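Local coordinates for protein ATP:cob(I)alamin adenosyltransferase (Salmonella enterica subsp. enterica serovar Livingstone, PDB 5CX7) that binds heme through its C-terminal domain and, as part of the full-length enzyme, probably converts cob(I)alamin to adenosylcobalamin, the cofactor of propanediol dehydratase, at residues E[33-37]-E[49-55]; E[65-69]-E[99-105]; E[108-114]-E[141-147]. One frame throughout, in Å; residues are numbered along the deposited sequence.

Contact 1: residues E[33-37]-E[49-55]. With HEM (protoporphyrin IX containing Fe), chain B.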
loop_
_atom_site.group_PDB
_atom_site.type_symbol
_atom_site.label_atom_id
_atom_site.label_comp_id
_atom_site.label_asym_id
_atom_site.label_seq_id
_atom_site.Cartn_x
_atom_site.Cartn_y
_atom_site.Cartn_z
ATOM N N VAL E 33 -12.745 28.560 -12.157
ATOM C CA VAL E 33 -11.769 27.574 -11.747
ATOM C C VAL E 33 -12.475 26.210 -11.703
ATOM O O VAL E 33 -13.521 26.081 -11.100
ATOM C CB VAL E 33 -11.049 27.943 -10.463
ATOM C CG1 VAL E 33 -12.003 28.258 -9.348
ATOM C CG2 VAL E 33 -10.088 26.832 -10.039
ATOM N N PRO E 34 -11.969 25.255 -12.462
ATOM C CA PRO E 34 -12.552 23.930 -12.368
ATOM C C PRO E 34 -12.142 23.173 -11.115
ATOM O O PRO E 34 -10.964 23.152 -10.784
ATOM C CB PRO E 34 -12.005 23.220 -13.618
ATOM C CG PRO E 34 -10.761 23.916 -13.977
ATOM C CD PRO E 34 -10.818 25.301 -13.402
ATOM N N VAL E 35 -13.119 22.600 -10.417
ATOM C CA VAL E 35 -12.873 21.880 -9.177
ATOM C C VAL E 35 -13.433 20.479 -9.212
ATOM O O VAL E 35 -14.246 20.120 -10.065
ATOM C CB VAL E 35 -13.385 22.638 -7.923
ATOM C CG1 VAL E 35 -12.697 24.004 -7.798
ATOM C CG2 VAL E 35 -14.914 22.790 -7.931
ATOM N N VAL E 36 -12.999 19.697 -8.205
ATOM C CA VAL E 36 -13.656 18.534 -7.832
ATOM C C VAL E 36 -14.427 18.815 -6.528
ATOM O O VAL E 36 -13.912 19.443 -5.620
ATOM C CB VAL E 36 -12.649 17.339 -7.578
ATOM C CG1 VAL E 36 -13.374 16.094 -7.046
ATOM C CG2 VAL E 36 -11.897 16.998 -8.813
ATOM N N VAL E 37 -15.655 18.306 -6.475
ATOM C CA VAL E 37 -16.593 18.437 -5.332
ATOM C C VAL E 37 -16.833 17.093 -4.775
ATOM O O VAL E 37 -17.079 16.147 -5.530
ATOM C CB VAL E 37 -18.005 18.953 -5.770
ATOM C CG1 VAL E 37 -18.933 19.111 -4.600
ATOM C CG2 VAL E 37 -17.876 20.243 -6.546
ATOM N N THR E 49 -19.447 12.586 -5.802
ATOM C CA THR E 49 -18.282 13.196 -6.346
ATOM C C THR E 49 -18.678 13.787 -7.682
ATOM O O THR E 49 -19.333 13.141 -8.469
ATOM C CB THR E 49 -17.108 12.165 -6.567
ATOM O OG1 THR E 49 -16.761 11.622 -5.308
ATOM C CG2 THR E 49 -15.848 12.869 -7.094
ATOM N N TRP E 50 -18.138 14.948 -7.990
ATOM C CA TRP E 50 -18.297 15.577 -9.302
ATOM C C TRP E 50 -17.068 16.314 -9.707
ATOM O O TRP E 50 -16.545 17.145 -8.996
ATOM C CB TRP E 50 -19.477 16.597 -9.249
ATOM C CG TRP E 50 -19.786 17.132 -10.594
ATOM C CD1 TRP E 50 -19.126 18.127 -11.253
ATOM C CD2 TRP E 50 -20.743 16.622 -11.510
ATOM N NE1 TRP E 50 -19.674 18.321 -12.501
ATOM C CE2 TRP E 50 -20.664 17.404 -12.686
ATOM C CE3 TRP E 50 -21.702 15.609 -11.440
ATOM C CZ2 TRP E 50 -21.498 17.200 -13.771
ATOM C CZ3 TRP E 50 -22.564 15.428 -12.539
ATOM C CH2 TRP E 50 -22.430 16.178 -13.676
ATOM N N ARG E 51 -16.515 15.966 -10.875
ATOM C CA ARG E 51 -15.324 16.595 -11.373
ATOM C C ARG E 51 -15.631 17.461 -12.554
ATOM O O ARG E 51 -16.131 16.976 -13.559
ATOM C CB ARG E 51 -14.277 15.570 -11.839
ATOM C CG ARG E 51 -13.045 16.178 -12.495
ATOM C CD ARG E 51 -11.952 15.130 -12.833
ATOM N NE ARG E 51 -10.762 15.812 -13.358
ATOM C CZ ARG E 51 -10.502 16.112 -14.629
ATOM N NH1 ARG E 51 -11.312 15.748 -15.622
ATOM N NH2 ARG E 51 -9.364 16.755 -14.929
ATOM N N MET E 52 -15.237 18.690 -12.466
ATOM C CA MET E 52 -15.387 19.646 -13.588
ATOM C C MET E 52 -14.261 19.455 -14.583
ATOM O O MET E 52 -13.122 19.083 -14.196
ATOM C CB MET E 52 -15.412 21.073 -13.093
ATOM C CG MET E 52 -16.555 21.378 -12.174
ATOM S SD MET E 52 -16.471 22.977 -11.386
ATOM C CE MET E 52 -16.566 24.053 -12.849
ATOM N N PRO E 53 -14.564 19.662 -15.877
ATOM C CA PRO E 53 -13.513 19.466 -16.878
ATOM C C PRO E 53 -12.258 20.289 -16.585
ATOM O O PRO E 53 -12.343 21.416 -16.135
ATOM C CB PRO E 53 -14.179 19.914 -18.206
ATOM C CG PRO E 53 -15.625 19.831 -17.960
ATOM C CD PRO E 53 -15.850 20.104 -16.482
ATOM N N ASP E 54 -11.093 19.667 -16.798
ATOM C CA ASP E 54 -9.784 20.276 -16.594
ATOM C C ASP E 54 -9.416 20.598 -15.151
ATOM O O ASP E 54 -8.389 21.242 -14.928
ATOM C CB ASP E 54 -9.585 21.540 -17.441
ATOM C CG ASP E 54 -9.743 21.289 -18.914
ATOM O OD1 ASP E 54 -9.180 20.308 -19.413
ATOM O OD2 ASP E 54 -10.434 22.105 -19.575
ATOM N N ALA E 55 -10.158 20.100 -14.170
ATOM C CA ALA E 55 -9.703 20.238 -12.789
ATOM C C ALA E 55 -8.321 19.585 -12.612
ATOM O O ALA E 55 -8.010 18.539 -13.203
ATOM C CB ALA E 55 -10.685 19.614 -11.814
HETATM C CHA HEM B . -32.376 18.412 -11.854
HETATM C CHB HEM B . -30.166 14.340 -10.361
HETATM C CHC HEM B . -26.045 16.863 -10.500
HETATM C CHD HEM B . -28.238 20.706 -12.385
HETATM C C1A HEM B . -32.107 17.159 -11.406
HETATM C C2A HEM B . -33.096 16.219 -11.082
HETATM C C3A HEM B . -32.471 15.079 -10.657
HETATM C C4A HEM B . -31.095 15.271 -10.732
HETATM C CMA HEM B . -33.137 13.801 -10.173
HETATM C CAA HEM B . -34.606 16.418 -11.134
HETATM C CBA HEM B . -35.033 16.754 -9.681
HETATM C CGA HEM B . -36.181 17.728 -9.581
HETATM O O1A HEM B . -37.330 17.284 -9.317
HETATM O O2A HEM B . -35.967 18.960 -9.740
HETATM C C1B HEM B . -28.827 14.663 -10.285
HETATM C C2B HEM B . -27.845 13.783 -9.828
HETATM C C3B HEM B . -26.676 14.482 -9.862
HETATM C C4B HEM B . -26.982 15.852 -10.340
HETATM C CMB HEM B . -28.129 12.337 -9.398
HETATM C CAB HEM B . -25.387 13.871 -9.479
HETATM C CBB HEM B . -24.191 14.411 -9.500
HETATM C C1C HEM B . -26.264 18.134 -11.002
HETATM C C2C HEM B . -25.249 19.124 -11.170
HETATM C C3C HEM B . -25.902 20.236 -11.729
HETATM C C4C HEM B . -27.287 19.873 -11.866
HETATM C CMC HEM B . -23.757 18.994 -10.816
HETATM C CAC HEM B . -25.406 21.589 -12.147
HETATM C CBC HEM B . -24.172 22.025 -12.091
HETATM C C1D HEM B . -29.562 20.328 -12.371
HETATM C C2D HEM B . -30.533 21.311 -12.863
HETATM C C3D HEM B . -31.728 20.703 -12.705
HETATM C C4D HEM B . -31.434 19.350 -12.152
HETATM C CMD HEM B . -30.216 22.689 -13.420
HETATM C CAD HEM B . -33.088 21.293 -13.096
HETATM C CBD HEM B . -33.529 22.499 -12.262
HETATM C CGD HEM B . -34.695 22.197 -11.345
HETATM O O1D HEM B . -35.720 22.957 -11.334
HETATM O O2D HEM B . -34.616 21.210 -10.570
HETATM N NA HEM B . -30.868 16.562 -11.156
HETATM N NB HEM B . -28.280 15.843 -10.573
HETATM N NC HEM B . -27.488 18.625 -11.372
HETATM N ND HEM B . -30.138 19.169 -11.944
HETATM FE FE HEM B . -29.269 17.558 -11.258
#

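Contact 2: residues E[65-69]-E[99-105]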
loop_
_atom_site.group_PDB
_atom_site.type_symbol
_atom_site.label_atom_id
_atom_site.label_comp_id
_atom_site.label_asym_id
_atom_site.label_seq_id
_atom_site.Cartn_x
_atom_site.Cartn_y
_atom_site.Cartn_z
ATOM N N LYS E 65 -10.622 13.509 0.220
ATOM C CA LYS E 65 -9.870 13.549 1.511
ATOM C C LYS E 65 -10.271 14.690 2.415
ATOM O O LYS E 65 -10.339 14.544 3.647
ATOM C CB LYS E 65 -8.354 13.542 1.270
ATOM C CG LYS E 65 -7.901 12.144 0.755
ATOM C CD LYS E 65 -6.434 12.133 0.494
ATOM C CE LYS E 65 -5.997 10.620 0.310
ATOM N NZ LYS E 65 -4.543 10.537 0.197
ATOM N N LYS E 66 -10.412 15.874 1.846
ATOM C CA LYS E 66 -10.908 16.989 2.673
ATOM C C LYS E 66 -12.226 16.719 3.322
ATOM O O LYS E 66 -12.488 17.091 4.483
ATOM C CB LYS E 66 -10.949 18.282 1.864
ATOM C CG LYS E 66 -9.625 18.863 1.508
ATOM C CD LYS E 66 -9.796 20.216 0.761
ATOM C CE LYS E 66 -8.506 20.612 0.052
ATOM N NZ LYS E 66 -8.649 21.875 -0.718
ATOM N N ALA E 67 -13.152 16.147 2.548
ATOM C CA ALA E 67 -14.473 15.869 3.025
ATOM C C ALA E 67 -14.435 14.850 4.122
ATOM O O ALA E 67 -15.083 15.012 5.200
ATOM C CB ALA E 67 -15.343 15.390 1.898
ATOM N N TRP E 68 -13.612 13.797 3.892
ATOM C CA TRP E 68 -13.449 12.770 4.911
ATOM C C TRP E 68 -12.800 13.301 6.205
ATOM O O TRP E 68 -13.272 12.972 7.308
ATOM C CB TRP E 68 -12.574 11.619 4.369
ATOM C CG TRP E 68 -12.512 10.488 5.323
ATOM C CD1 TRP E 68 -13.353 9.454 5.403
ATOM C CD2 TRP E 68 -11.487 10.235 6.270
ATOM N NE1 TRP E 68 -12.959 8.553 6.383
ATOM C CE2 TRP E 68 -11.812 8.995 6.929
ATOM C CE3 TRP E 68 -10.326 10.900 6.640
ATOM C CZ2 TRP E 68 -11.007 8.428 7.893
ATOM C CZ3 TRP E 68 -9.572 10.369 7.704
ATOM C CH2 TRP E 68 -9.891 9.132 8.262
ATOM N N THR E 69 -11.777 14.135 6.057
ATOM C CA THR E 69 -11.111 14.745 7.203
ATOM C C THR E 69 -12.108 15.502 8.101
ATOM O O THR E 69 -12.018 15.458 9.316
ATOM C CB THR E 69 -10.022 15.713 6.711
ATOM O OG1 THR E 69 -9.026 15.023 5.935
ATOM C CG2 THR E 69 -9.335 16.385 7.843
ATOM N N GLY E 99 -1.719 9.874 4.803
ATOM C CA GLY E 99 -2.274 10.744 3.787
ATOM C C GLY E 99 -3.779 10.857 3.745
ATOM O O GLY E 99 -4.292 11.534 2.868
ATOM N N LYS E 100 -4.504 10.252 4.696
ATOM C CA LYS E 100 -5.968 10.307 4.640
ATOM C C LYS E 100 -6.543 11.658 5.051
ATOM O O LYS E 100 -7.688 11.967 4.691
ATOM C CB LYS E 100 -6.588 9.240 5.502
ATOM C CG LYS E 100 -6.399 7.870 4.849
ATOM C CD LYS E 100 -7.308 6.853 5.464
ATOM C CE LYS E 100 -6.938 6.597 6.891
ATOM N NZ LYS E 100 -5.635 5.896 6.923
ATOM N N VAL E 101 -5.794 12.435 5.806
ATOM C CA VAL E 101 -6.234 13.731 6.279
ATOM C C VAL E 101 -5.507 14.838 5.494
ATOM O O VAL E 101 -4.315 14.721 5.210
ATOM C CB VAL E 101 -6.089 13.990 7.775
ATOM C CG1 VAL E 101 -7.009 13.028 8.541
ATOM C CG2 VAL E 101 -4.657 13.948 8.231
ATOM N N VAL E 102 -6.265 15.897 5.142
ATOM C CA VAL E 102 -5.724 17.074 4.507
ATOM C C VAL E 102 -5.917 18.210 5.460
ATOM O O VAL E 102 -7.034 18.387 5.999
ATOM C CB VAL E 102 -6.417 17.325 3.132
ATOM C CG1 VAL E 102 -5.999 18.681 2.578
ATOM C CG2 VAL E 102 -6.064 16.228 2.124
ATOM N N THR E 103 -4.889 19.008 5.640
ATOM C CA THR E 103 -4.827 19.992 6.715
ATOM C C THR E 103 -4.787 21.433 6.258
ATOM O O THR E 103 -4.465 22.358 7.030
ATOM C CB THR E 103 -3.610 19.695 7.597
ATOM O OG1 THR E 103 -2.428 19.649 6.779
ATOM C CG2 THR E 103 -3.791 18.311 8.237
ATOM N N PHE E 104 -5.103 21.647 4.983
ATOM C CA PHE E 104 -5.394 23.010 4.486
ATOM C C PHE E 104 -6.823 23.109 4.042
ATOM O O PHE E 104 -7.531 22.136 3.863
ATOM C CB PHE E 104 -4.383 23.438 3.371
ATOM C CG PHE E 104 -4.216 22.428 2.255
ATOM C CD1 PHE E 104 -5.132 22.358 1.197
ATOM C CD2 PHE E 104 -3.083 21.618 2.191
ATOM C CE1 PHE E 104 -4.991 21.421 0.173
ATOM C CE2 PHE E 104 -2.907 20.746 1.130
ATOM C CZ PHE E 104 -3.875 20.590 0.157
ATOM N N GLY E 105 -7.256 24.375 3.866
ATOM C CA GLY E 105 -8.637 24.666 3.650
ATOM C C GLY E 105 -9.317 24.055 2.468
ATOM O O GLY E 105 -8.741 23.766 1.409
#

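Contact 3: residues E[108-114]-E[141-147]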
loop_
_atom_site.group_PDB
_atom_site.type_symbol
_atom_site.label_atom_id
_atom_site.label_comp_id
_atom_site.label_asym_id
_atom_site.label_seq_id
_atom_site.Cartn_x
_atom_site.Cartn_y
_atom_site.Cartn_z
ATOM N N TYR E 108 -15.259 21.167 5.015
ATOM C CA TYR E 108 -16.096 21.586 6.103
ATOM C C TYR E 108 -16.976 20.451 6.583
ATOM O O TYR E 108 -17.476 19.640 5.808
ATOM C CB TYR E 108 -17.019 22.742 5.654
ATOM C CG TYR E 108 -16.282 23.990 5.503
ATOM C CD1 TYR E 108 -15.609 24.247 4.318
ATOM C CD2 TYR E 108 -16.274 24.965 6.473
ATOM C CE1 TYR E 108 -14.967 25.432 4.134
ATOM C CE2 TYR E 108 -15.550 26.162 6.323
ATOM C CZ TYR E 108 -14.923 26.368 5.114
ATOM O OH TYR E 108 -14.220 27.502 4.838
ATOM N N ALA E 109 -17.133 20.376 7.892
ATOM C CA ALA E 109 -18.055 19.471 8.523
ATOM C C ALA E 109 -19.454 20.104 8.489
ATOM O O ALA E 109 -19.589 21.315 8.581
ATOM C CB ALA E 109 -17.655 19.233 9.947
ATOM N N LEU E 110 -20.454 19.285 8.272
ATOM C CA LEU E 110 -21.836 19.744 8.102
ATOM C C LEU E 110 -22.639 19.250 9.317
ATOM O O LEU E 110 -22.688 18.044 9.583
ATOM C CB LEU E 110 -22.424 19.209 6.842
ATOM C CG LEU E 110 -21.606 19.474 5.571
ATOM C CD1 LEU E 110 -22.231 18.785 4.384
ATOM C CD2 LEU E 110 -21.450 20.952 5.285
ATOM N N TRP E 111 -23.328 20.178 9.968
ATOM C CA TRP E 111 -24.089 19.908 11.199
ATOM C C TRP E 111 -25.530 20.426 11.123
ATOM O O TRP E 111 -25.808 21.411 10.453
ATOM C CB TRP E 111 -23.451 20.626 12.371
ATOM C CG TRP E 111 -22.076 20.268 12.695
ATOM C CD1 TRP E 111 -20.965 20.741 12.104
ATOM C CD2 TRP E 111 -21.639 19.363 13.718
ATOM N NE1 TRP E 111 -19.853 20.176 12.676
ATOM C CE2 TRP E 111 -20.244 19.312 13.658
ATOM C CE3 TRP E 111 -22.306 18.608 14.691
ATOM C CZ2 TRP E 111 -19.474 18.539 14.558
ATOM C CZ3 TRP E 111 -21.568 17.819 15.562
ATOM C CH2 TRP E 111 -20.180 17.784 15.504
ATOM N N ARG E 112 -26.460 19.672 11.716
ATOM C CA ARG E 112 -27.894 20.069 11.831
ATOM C C ARG E 112 -28.321 19.704 13.218
ATOM O O ARG E 112 -28.235 18.513 13.557
ATOM C CB ARG E 112 -28.818 19.292 10.863
ATOM C CG ARG E 112 -29.538 20.147 9.898
ATOM C CD ARG E 112 -30.565 19.320 9.085
ATOM N NE ARG E 112 -30.426 19.987 7.839
ATOM C CZ ARG E 112 -30.323 19.413 6.652
ATOM N NH1 ARG E 112 -30.370 18.095 6.480
ATOM N NH2 ARG E 112 -30.208 20.195 5.628
ATOM N N ASP E 113 -28.893 20.660 13.948
ATOM C CA ASP E 113 -29.452 20.387 15.290
ATOM C C ASP E 113 -28.472 19.661 16.207
ATOM O O ASP E 113 -28.844 18.677 16.860
ATOM C CB ASP E 113 -30.758 19.565 15.199
ATOM C CG ASP E 113 -31.880 20.265 14.405
ATOM O OD1 ASP E 113 -31.858 21.510 14.259
ATOM O OD2 ASP E 113 -32.752 19.552 13.817
ATOM N N GLY E 114 -27.216 20.101 16.189
ATOM C CA GLY E 114 -26.175 19.465 16.970
ATOM C C GLY E 114 -25.664 18.104 16.497
ATOM O O GLY E 114 -24.850 17.487 17.185
ATOM N N ILE E 141 -27.874 25.502 1.330
ATOM C CA ILE E 141 -28.783 24.636 2.005
ATOM C C ILE E 141 -28.976 24.941 3.420
ATOM O O ILE E 141 -29.659 24.157 3.930
ATOM C CB ILE E 141 -28.418 23.098 1.903
ATOM C CG1 ILE E 141 -27.081 22.763 2.572
ATOM C CG2 ILE E 141 -28.362 22.682 0.424
ATOM C CD1 ILE E 141 -26.903 21.259 2.854
ATOM N N ASN E 142 -28.427 25.897 4.168
ATOM C CA ASN E 142 -28.947 25.766 5.703
ATOM C C ASN E 142 -28.672 24.441 6.496
ATOM O O ASN E 142 -29.456 23.421 6.710
ATOM C CB ASN E 142 -30.408 25.988 5.597
ATOM C CG ASN E 142 -30.780 27.422 5.690
ATOM O OD1 ASN E 142 -30.965 27.751 6.779
ATOM N ND2 ASN E 142 -30.977 28.243 4.622
ATOM N N VAL E 143 -27.397 24.378 6.735
ATOM C CA VAL E 143 -26.850 23.538 7.674
ATOM C C VAL E 143 -25.833 24.446 8.229
ATOM O O VAL E 143 -25.538 25.473 7.630
ATOM C CB VAL E 143 -26.132 22.367 6.952
ATOM C CG1 VAL E 143 -27.109 21.351 6.400
ATOM C CG2 VAL E 143 -25.205 22.852 5.857
ATOM N N GLY E 144 -25.292 24.036 9.341
ATOM C CA GLY E 144 -24.233 24.752 9.961
ATOM C C GLY E 144 -22.908 24.040 9.725
ATOM O O GLY E 144 -22.887 22.872 9.287
ATOM N N THR E 145 -21.851 24.777 9.977
ATOM C CA THR E 145 -20.480 24.246 9.912
ATOM C C THR E 145 -19.839 24.007 11.276
ATOM O O THR E 145 -18.680 23.625 11.349
ATOM C CB THR E 145 -19.581 25.119 9.090
ATOM O OG1 THR E 145 -19.566 26.444 9.627
ATOM C CG2 THR E 145 -20.079 25.143 7.639
ATOM N N HIS E 146 -20.620 24.171 12.331
ATOM C CA HIS E 146 -20.178 23.878 13.686
ATOM C C HIS E 146 -21.327 23.317 14.432
ATOM O O HIS E 146 -22.508 23.548 14.084
ATOM C CB HIS E 146 -19.829 25.222 14.237
ATOM C CG HIS E 146 -19.356 25.273 15.653
ATOM N ND1 HIS E 146 -20.217 25.482 16.712
ATOM C CD2 HIS E 146 -18.102 25.307 16.171
ATOM C CE1 HIS E 146 -19.516 25.559 17.834
ATOM N NE2 HIS E 146 -18.231 25.453 17.534
ATOM N N GLN E 147 -20.977 22.513 15.434
ATOM C CA GLN E 147 -21.961 21.925 16.270
ATOM C C GLN E 147 -22.701 23.024 17.016
ATOM O O GLN E 147 -22.067 23.965 17.488
ATOM C CB GLN E 147 -21.331 21.028 17.315
ATOM C CG GLN E 147 -22.394 20.403 18.177
ATOM C CD GLN E 147 -21.843 19.273 18.996
ATOM O OE1 GLN E 147 -20.770 19.386 19.534
ATOM N NE2 GLN E 147 -22.580 18.185 19.093
ATOM O OXT GLN E 147 -23.888 22.843 17.224
HETATM O O HOH W 1 -16.692 22.764 9.602
HETATM O O HOH W 2 -25.388 22.211 14.800
#

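Contact 1: residues E[33-37]-E[49-55]
Met-52 meets Val-35 through a side chain that leaves with CG beside the backbone N (chi1 -62°), runs extended through chi2 and bends at its last torsion (63°). Met-52 SD thereby lies alongside Val-35 CG2 at 3.8 Å and takes a weak hydrogen bond from Val-35 N, 3.5 Å away. The bend brings the methyl CE beside Pro-34 CA. Met-52 N donates to Val-35 O at 3.0 Å, so one firm and one weak hydrogen bond join the two residues. Val-37 and Trp-50 form an antiparallel hydrogen-bonded pair, with N-O distances of 2.9 Å both ways. Trp-50 CG stands anti to its N (chi1 -173°), which carries the indole away from Val-37. One ring face takes the heme methyl CMC, while Trp-50 CE3 lies 3.4 Å from the heme vinyl carbon CBB. Just past strand 46-51, at the open end of the hairpin, a type II turn runs from Met-52 to Ala-55. Arg-51 NH2 pins it, donating to Ala-55 O at 2.8 Å. Val-35, Val-37, Trp-50 and Met-52 face helix 14-31, whereas Val-36 and Arg-51 face helix 59-72. Strand 46-51 pairs with a strand of a second subunit; strand 115-123 flanks strand 36-41.

Contact 2: residues E[65-69]-E[99-105]
Lys-65 and Lys-66 extend their chains to two different carbonyls of the 99-105 loop. Both are straight beyond CG. Lys-65 runs past Lys-100 O, and its NZ donates to Gly-99 O at 2.9 Å from above the carbonyl plane. Lys-66 crosses the Phe-104 side chain at about a right angle, with CE 3.6 Å from CE1. Its NZ reaches Gly-105 O at 2.8 Å, only slightly tilted from that carbonyl plane. Val-102 sits between the two lysines. Its CG2 touches Lys-65 CB, and its CG1 meets Lys-66 CG and also lies over one face of the Phe-104 ring. At the other end, Trp-68 crosses Val-101 obliquely. Val-101 CG1 lies in the indole plane at the edge, 3.8 Å from CZ3. Thr-69 has OG1 beside its own backbone N (chi1 -61°), which places the hydroxyl between the helix and the loop. It donates to Lys-65 O at 2.7 Å and accepts from Val-102 N at 3.0 Å. Lys-65 O takes Thr-69 N from the opposite face of its plane.

This joins helix 59-72 to the irregular loop before strand 107-112. Lys-65 also pairs with Glu-61, and Lys-66 with Asp-130. Lys-65 NZ also bonds to His-96 O of a neighbouring subunit, and Lys-100 NZ forms a salt bridge with Glu-61 of another neighbouring subunit. The acids probably offset the lysine charges and would stabilise the ammonium form. The ammonium groups of Lys-65 and Lys-66 each bind a carboxylate as well as a carbonyl of the loop. The Thr-69 hydroxyl relays one hydrogen bond from loop to helix.

Contact 3: residues E[108-114]-E[141-147]
Trp-111 lies with one indole face against the C-terminal residues His-146 and Gln-147. Gln-147 CB sits 3.7 Å from the centroid of the six-membered ring and 12° off its normal, a CH-pi contact. The amide of Gln-147 is turned 38° from the ring. Gln-147 CG is anti to the backbone N (chi1 -179°), and the extended chain lets NE2 hydrogen-bond to Gly-114 O at 3.0 Å. Trp-111 and Gly-144 form a single antiparallel hydrogen-bonded bridge. Trp-111 N to Gly-144 O is 2.8 Å, and Gly-144 N to Trp-111 O is 2.9 Å. The C-terminal tail thus runs beside strand 107-112, an edge strand of the four-stranded antiparallel sheet within this chain, away from strand 115-123. One water accepts from Ala-109 N and donates to Thr-145 O. A second accepts from Gly-114 N and donates to Gln-147 OXT. Further back, Val-143 CG1 lies over one face of the Arg-112 guanidinium, 3.4 Å from NH2. A weak hydrogen bond from Arg-112 NH2 reaches Asn-142 O at the guanidinium edge. Arg-112 NH1 forms a salt bridge with Asp-16 of helix 14-31 and a hydrogen bond to Val-10 O. Tyr-108 OH hydrogen-bonds to Gln-135 of helix 127-139.

In the fold
From the N terminus, helix 14-31 leads into contact 1, which closes the hairpin of strands 36-41 and 46-51 at its open end; its Trp-50 borders the heme. The chain then enters helix 59-72. Contact 2 closes a longer loop there, bringing 99-105 back onto the helix after the short helix 93-96. Contact 3 opens just afterwards on strand 107-112. It closes round strand 115-123 and helix 127-139 by returning the C-terminal tail to that strand. The three loops follow one another in series, without nesting or crossing. Contacts 1 and 3 reach opposite outer strands of one sheet, their centres about 24 Å apart. Contact 2 ties in a helix that packs on the same sheet.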